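Local coordinates for protein probable enoyl-CoA hydratase/isomerase (Pseudomonas aeruginosa PA14, PDB 5WYB) that probably acts as a hydro-lyase on acyl-CoA substrates, as a member of the enoyl-CoA hydratase/isomerase family, at residues Val111-Ile116 against Cys131-Ala136; Ile135-Ala140 against Gln193-Gly198. The protein carries 1 engineered substitution. All coordinates share one frame; numbering follows the deposited sequence.

How the contacts relate
Both contacts lie in one mixed sheet and share the strand 133-137, contact 1 joining it to 111-116 on one flank and contact 2 joining it to 193-195 on the other. Ile135 and Ala136 serve both, and Ile116 O probably accepts a bond from Glu137 N where the two contacts meet. Contact 1 is core: every touching residue is buried, small and branched apolar side chains fill the sheet's faces, and the polar atoms of Ser112, Asp132 and Arg134 have bonds. Contact 2 lies further out, about 16 Å from the centre of the chain to its own centre, and passes from strand pairing into polar loops partly exposed to solvent.

Contact 1 of 2, residues Val111-Ile116 against Cys131-Ala136; sequences VSIAAI and CDIRIA
Ser112 and Asp132 grip each other where two parallel strands come together. The Ser112 amide N donates to Asp132 OD2 at 2.8 Å, meeting the oxygen on its anti side and 26° out of the carboxylate plane. In return, Asp132 N donates to Ser112 OG at 2.7 Å. The serine hydroxyl stands between its own backbone N and carbonyl carbon (chi1 67°), which brings it across to this amide and within a weak bond of OD2. A short hydroxyl side chain beside a carboxylate thus satisfies peptide groups before the regular ladder starts.

That ladder runs from Ile133 N to Ser112 O at 3.0 Å, then from Ala114 N to Ile133 O at 2.6 Å. Ala114 O next receives Ile135 N, almost straight at a C=O...N angle of 179°, and Ile116 N closes the series on Ile135 O. Ala114 therefore bridges two residues of its partner strand, the hallmark of parallel pairing.

On one face, Ile113 and Ile133 lie side by side, and Ile113 CG2 packs 3.9 Å from Ile135 CD1; beta-branched chains fit extended backbone and give this face its apolar bulk. The other face pairs small side chains with larger ones: Ala114 CB touches Cys131 SG at 3.9 Å and meets the aliphatic start of Arg134, and Ile116 packs on Ala136. Bends farther along turn the arginine back, and its NH1 donates to Cys131 O at 2.8 Å, with that oxygen in the guanidinium plane.

NH1 also bonds Ala128 O of helix 123-130, the helix of this beta-alpha-beta crossover. Asp132 OD1 has salt bridges to Lys223 and to Lys171 of the second subunit. Strand 63-68 pairs along the far edge of 111-116, while helix 200-211 covers the face bearing Val111, Ile113 and Ala115.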
loop_
_atom_site.group_PDB
_atom_site.type_symbol
_atom_site.label_atom_id
_atom_site.label_comp_id
_atom_site.label_asym_id
_atom_site.label_seq_id
_atom_site.Cartn_x
_atom_site.Cartn_y
_atom_site.Cartn_z
ATOM N N VAL A 111 8.804 -2.439 -26.096
ATOM C CA VAL A 111 8.109 -1.156 -26.085
ATOM C C VAL A 111 7.004 -1.169 -27.134
ATOM O O VAL A 111 7.160 -1.718 -28.231
ATOM C CB VAL A 111 9.093 -0.001 -26.320
ATOM C CG1 VAL A 111 9.648 -0.117 -27.680
ATOM C CG2 VAL A 111 8.394 1.340 -26.162
ATOM N N SER A 112 5.863 -0.587 -26.782
ATOM C CA SER A 112 4.701 -0.525 -27.651
ATOM C C SER A 112 4.370 0.933 -27.922
ATOM O O SER A 112 4.336 1.747 -26.993
ATOM C CB SER A 112 3.501 -1.200 -27.012
ATOM O OG SER A 112 3.093 -0.452 -25.878
ATOM N N ILE A 113 4.099 1.254 -29.183
ATOM C CA ILE A 113 3.855 2.627 -29.604
ATOM C C ILE A 113 2.507 2.696 -30.304
ATOM O O ILE A 113 2.282 2.007 -31.305
ATOM C CB ILE A 113 4.981 3.137 -30.520
ATOM C CG1 ILE A 113 6.295 3.215 -29.739
ATOM C CG2 ILE A 113 4.624 4.492 -31.058
ATOM C CD1 ILE A 113 7.519 3.070 -30.593
ATOM N N ALA A 114 1.610 3.522 -29.776
ATOM C CA ALA A 114 0.321 3.769 -30.409
ATOM C C ALA A 114 0.465 4.883 -31.445
ATOM O O ALA A 114 0.841 6.008 -31.106
ATOM C CB ALA A 114 -0.728 4.136 -29.363
ATOM N N ALA A 115 0.168 4.569 -32.703
ATOM C CA ALA A 115 0.207 5.544 -33.797
ATOM C C ALA A 115 -1.227 5.969 -34.086
ATOM O O ALA A 115 -1.915 5.374 -34.911
ATOM C CB ALA A 115 0.874 4.956 -35.033
ATOM N N ILE A 116 -1.677 7.012 -33.395
ATOM C CA ILE A 116 -3.079 7.401 -33.475
ATOM C C ILE A 116 -3.296 8.152 -34.787
ATOM O O ILE A 116 -2.864 9.298 -34.947
ATOM C CB ILE A 116 -3.501 8.227 -32.256
ATOM C CG1 ILE A 116 -3.521 7.311 -31.016
ATOM C CG2 ILE A 116 -4.864 8.803 -32.468
ATOM C CD1 ILE A 116 -3.492 8.029 -29.675
ATOM N N CYS A 131 -0.742 1.173 -24.486
ATOM C CA CYS A 131 0.586 1.194 -25.077
ATOM C C CYS A 131 1.524 2.059 -24.252
ATOM O O CYS A 131 1.101 2.861 -23.420
ATOM C CB CYS A 131 0.539 1.718 -26.510
ATOM S SG CYS A 131 -0.349 0.667 -27.657
ATOM N N ASP A 132 2.822 1.895 -24.504
ATOM C CA ASP A 132 3.817 2.674 -23.773
ATOM C C ASP A 132 3.836 4.128 -24.229
ATOM O O ASP A 132 3.847 5.047 -23.403
ATOM C CB ASP A 132 5.201 2.048 -23.940
ATOM C CG ASP A 132 5.288 0.661 -23.348
ATOM O OD1 ASP A 132 4.796 0.459 -22.212
ATOM O OD2 ASP A 132 5.846 -0.224 -24.030
ATOM N N ILE A 133 3.863 4.359 -25.539
ATOM C CA ILE A 133 3.983 5.704 -26.091
ATOM C C ILE A 133 2.884 5.927 -27.118
ATOM O O ILE A 133 2.473 5.006 -27.834
ATOM C CB ILE A 133 5.378 5.932 -26.717
ATOM C CG1 ILE A 133 6.480 5.603 -25.704
ATOM C CG2 ILE A 133 5.527 7.367 -27.201
ATOM C CD1 ILE A 133 7.855 5.455 -26.310
ATOM N N ARG A 134 2.400 7.163 -27.189
ATOM C CA ARG A 134 1.352 7.547 -28.121
ATOM C C ARG A 134 1.863 8.634 -29.057
ATOM O O ARG A 134 2.469 9.611 -28.610
ATOM C CB ARG A 134 0.115 8.023 -27.366
ATOM C CG ARG A 134 -0.648 6.904 -26.683
ATOM C CD ARG A 134 -1.213 7.371 -25.362
ATOM N NE ARG A 134 -0.138 7.708 -24.441
ATOM C CZ ARG A 134 0.523 6.814 -23.716
ATOM N NH1 ARG A 134 0.208 5.530 -23.798
ATOM N NH2 ARG A 134 1.502 7.205 -22.911
ATOM N N ILE A 135 1.626 8.446 -30.353
ATOM C CA ILE A 135 1.941 9.424 -31.391
ATOM C C ILE A 135 0.656 9.694 -32.152
ATOM O O ILE A 135 0.092 8.777 -32.763
ATOM C CB ILE A 135 3.034 8.928 -32.349
ATOM C CG1 ILE A 135 4.336 8.678 -31.593
ATOM C CG2 ILE A 135 3.262 9.937 -33.463
ATOM C CD1 ILE A 135 5.415 8.092 -32.456
ATOM N N ALA A 136 0.188 10.936 -32.110
ATOM C CA ALA A 136 -1.105 11.308 -32.664
ATOM C C ALA A 136 -0.936 12.231 -33.864
ATOM O O ALA A 136 -0.053 13.089 -33.881
ATOM C CB ALA A 136 -1.974 11.997 -31.613
#

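Contact 2 of 2, residues Ile135-Ala140 against Gln193-Gly198; sequences IAERQA and QVVDSG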
loop_
_atom_site.group_PDB
_atom_site.type_symbol
_atom_site.label_atom_id
_atom_site.label_comp_id
_atom_site.label_asym_id
_atom_site.label_seq_id
_atom_site.Cartn_x
_atom_site.Cartn_y
_atom_site.Cartn_z
ATOM N N ILE A 135 1.626 8.446 -30.353
ATOM C CA ILE A 135 1.941 9.424 -31.391
ATOM C C ILE A 135 0.656 9.694 -32.152
ATOM O O ILE A 135 0.092 8.777 -32.763
ATOM C CB ILE A 135 3.034 8.928 -32.349
ATOM C CG1 ILE A 135 4.336 8.678 -31.593
ATOM C CG2 ILE A 135 3.262 9.937 -33.463
ATOM C CD1 ILE A 135 5.415 8.092 -32.456
ATOM N N ALA A 136 0.188 10.936 -32.110
ATOM C CA ALA A 136 -1.105 11.308 -32.664
ATOM C C ALA A 136 -0.936 12.231 -33.864
ATOM O O ALA A 136 -0.053 13.089 -33.881
ATOM C CB ALA A 136 -1.974 11.997 -31.613
ATOM N N GLU A 137 -1.813 12.089 -34.834
ATOM C CA GLU A 137 -1.916 12.930 -35.990
ATOM C C GLU A 137 -2.680 14.174 -35.552
ATOM O O GLU A 137 -3.487 14.112 -34.672
ATOM C CB GLU A 137 -2.591 12.217 -37.155
ATOM C CG GLU A 137 -1.621 11.518 -38.092
ATOM C CD GLU A 137 -2.234 10.448 -38.973
ATOM O OE1 GLU A 137 -3.372 10.592 -39.349
ATOM O OE2 GLU A 137 -1.570 9.475 -39.290
ATOM N N ARG A 138 -2.447 15.289 -36.217
ATOM C CA ARG A 138 -3.016 16.572 -35.867
ATOM C C ARG A 138 -4.504 16.588 -35.809
ATOM O O ARG A 138 -5.052 17.140 -34.916
ATOM C CB ARG A 138 -2.545 17.635 -36.846
ATOM C CG ARG A 138 -1.310 18.391 -36.450
ATOM C CD ARG A 138 -0.885 19.446 -37.490
ATOM N NE ARG A 138 -2.038 20.040 -38.114
ATOM C CZ ARG A 138 -2.454 19.773 -39.338
ATOM N NH1 ARG A 138 -1.789 18.934 -40.102
ATOM N NH2 ARG A 138 -3.530 20.349 -39.782
ATOM N N GLN A 139 -5.159 15.942 -36.737
ATOM C CA GLN A 139 -6.594 15.880 -36.732
ATOM C C GLN A 139 -7.249 14.844 -35.784
ATOM O O GLN A 139 -8.440 14.815 -35.652
ATOM C CB GLN A 139 -7.079 15.687 -38.153
ATOM C CG GLN A 139 -6.885 14.313 -38.739
ATOM C CD GLN A 139 -5.453 13.905 -38.790
ATOM O OE1 GLN A 139 -4.590 14.704 -38.543
ATOM N NE2 GLN A 139 -5.196 12.657 -39.107
ATOM N N ALA A 140 -6.468 13.997 -35.143
ATOM C CA ALA A 140 -7.011 12.938 -34.299
ATOM C C ALA A 140 -7.765 13.501 -33.102
ATOM O O ALA A 140 -7.332 14.465 -32.467
ATOM C CB ALA A 140 -5.896 12.015 -33.805
ATOM N N GLN A 193 3.912 12.874 -28.740
ATOM C CA GLN A 193 4.370 13.496 -29.972
ATOM C C GLN A 193 3.181 13.718 -30.891
ATOM O O GLN A 193 2.385 12.799 -31.103
ATOM C CB GLN A 193 5.429 12.638 -30.673
ATOM C CG GLN A 193 6.016 13.302 -31.908
ATOM C CD GLN A 193 6.943 12.402 -32.703
ATOM O OE1 GLN A 193 6.994 11.196 -32.487
ATOM N NE2 GLN A 193 7.683 12.993 -33.634
ATOM N N VAL A 194 3.064 14.938 -31.431
ATOM C CA VAL A 194 2.068 15.261 -32.449
ATOM C C VAL A 194 2.762 15.347 -33.795
ATOM O O VAL A 194 3.902 15.815 -33.905
ATOM C CB VAL A 194 1.317 16.566 -32.134
ATOM C CG1 VAL A 194 0.217 16.802 -33.158
ATOM C CG2 VAL A 194 0.723 16.501 -30.746
ATOM N N VAL A 195 2.148 14.805 -34.813
ATOM C CA VAL A 195 2.680 14.742 -36.170
ATOM C C VAL A 195 1.606 15.073 -37.164
ATOM O O VAL A 195 0.476 15.172 -36.837
ATOM C CB VAL A 195 3.277 13.406 -36.591
ATOM C CG1 VAL A 195 4.493 13.032 -35.818
ATOM C CG2 VAL A 195 2.235 12.322 -36.699
ATOM N N ASP A 196 1.980 15.265 -38.399
ATOM C CA ASP A 196 1.009 15.707 -39.386
ATOM C C ASP A 196 0.196 14.521 -39.907
ATOM O O ASP A 196 0.529 13.358 -39.676
ATOM C CB ASP A 196 1.706 16.436 -40.536
ATOM C CG ASP A 196 0.756 17.288 -41.351
ATOM O OD1 ASP A 196 -0.264 17.757 -40.795
ATOM O OD2 ASP A 196 1.041 17.486 -42.552
ATOM N N SER A 197 -0.885 14.841 -40.619
ATOM C CA SER A 197 -1.795 13.826 -41.136
ATOM C C SER A 197 -1.058 12.804 -41.988
ATOM O O SER A 197 -0.339 13.158 -42.927
ATOM C CB SER A 197 -2.900 14.478 -41.961
ATOM O OG SER A 197 -3.625 15.409 -41.184
ATOM N N GLY A 198 -1.255 11.530 -41.662
ATOM C CA GLY A 198 -0.625 10.455 -42.389
ATOM C C GLY A 198 0.786 10.151 -41.964
ATOM O O GLY A 198 1.457 9.359 -42.632
#
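Arg138 reaches from the end of its strand over Val194 and Asp196. Its CG lies 4.0 Å from Val194 CG1, the two side chains crossing at about a right angle, so the aliphatic part of the arginine lies against one methyl of the valine. The guanidinium is modelled beside the Asp196 carboxylate, probably as a salt bridge, but the approach is too close for its geometry to be trusted. Opposite charges suit this exposed rim. The arginine's backbone N makes a weak bond to Val195 O.

Ile135 runs alongside Gln193, both pointing the same way, with Ile135 CD1 3.5 Å from Gln193 OE1. The glutamine chain is stretched out, with CG anti to the backbone N (chi1 -175°). This carries the amide oxygen alongside the end of the isoleucine, and OE1 rather than the methylenes makes the contact. Gln193 also packs on Arg172 of the second subunit. Ile135 CG2 meets Val195 CG1 at 4.1 Å, and Ala203 of helix 200-211 covers both.

Beneath these side chains, 193-195 adds the last parallel strand to the crotonase-type sheet. Ala136 N donates to Gln193 O at 3.1 Å and Val195 N to Ala136 O at 2.9 Å, so alanine, whose small side chain fits against helix 182-188, is clasped at both its peptide groups.

Glu137 ends the strand pairing, and from it a type I turn leads to Ala140. Its CG packs 3.2 Å from Asp196 O. The carboxylate extends over the Gly198 backbone to make a weak bond, through OE2, to Ala200 N at the start of helix 200-211, where an acidic group would probably be favoured by the helix end. The other oxygen, OE1, accepts Gln139 NE2 at 2.8 Å through its anti lone pair. The poorly ordered Gln139 amide makes one further link, a weak bond from Ser197 OG to Gln139 OE1.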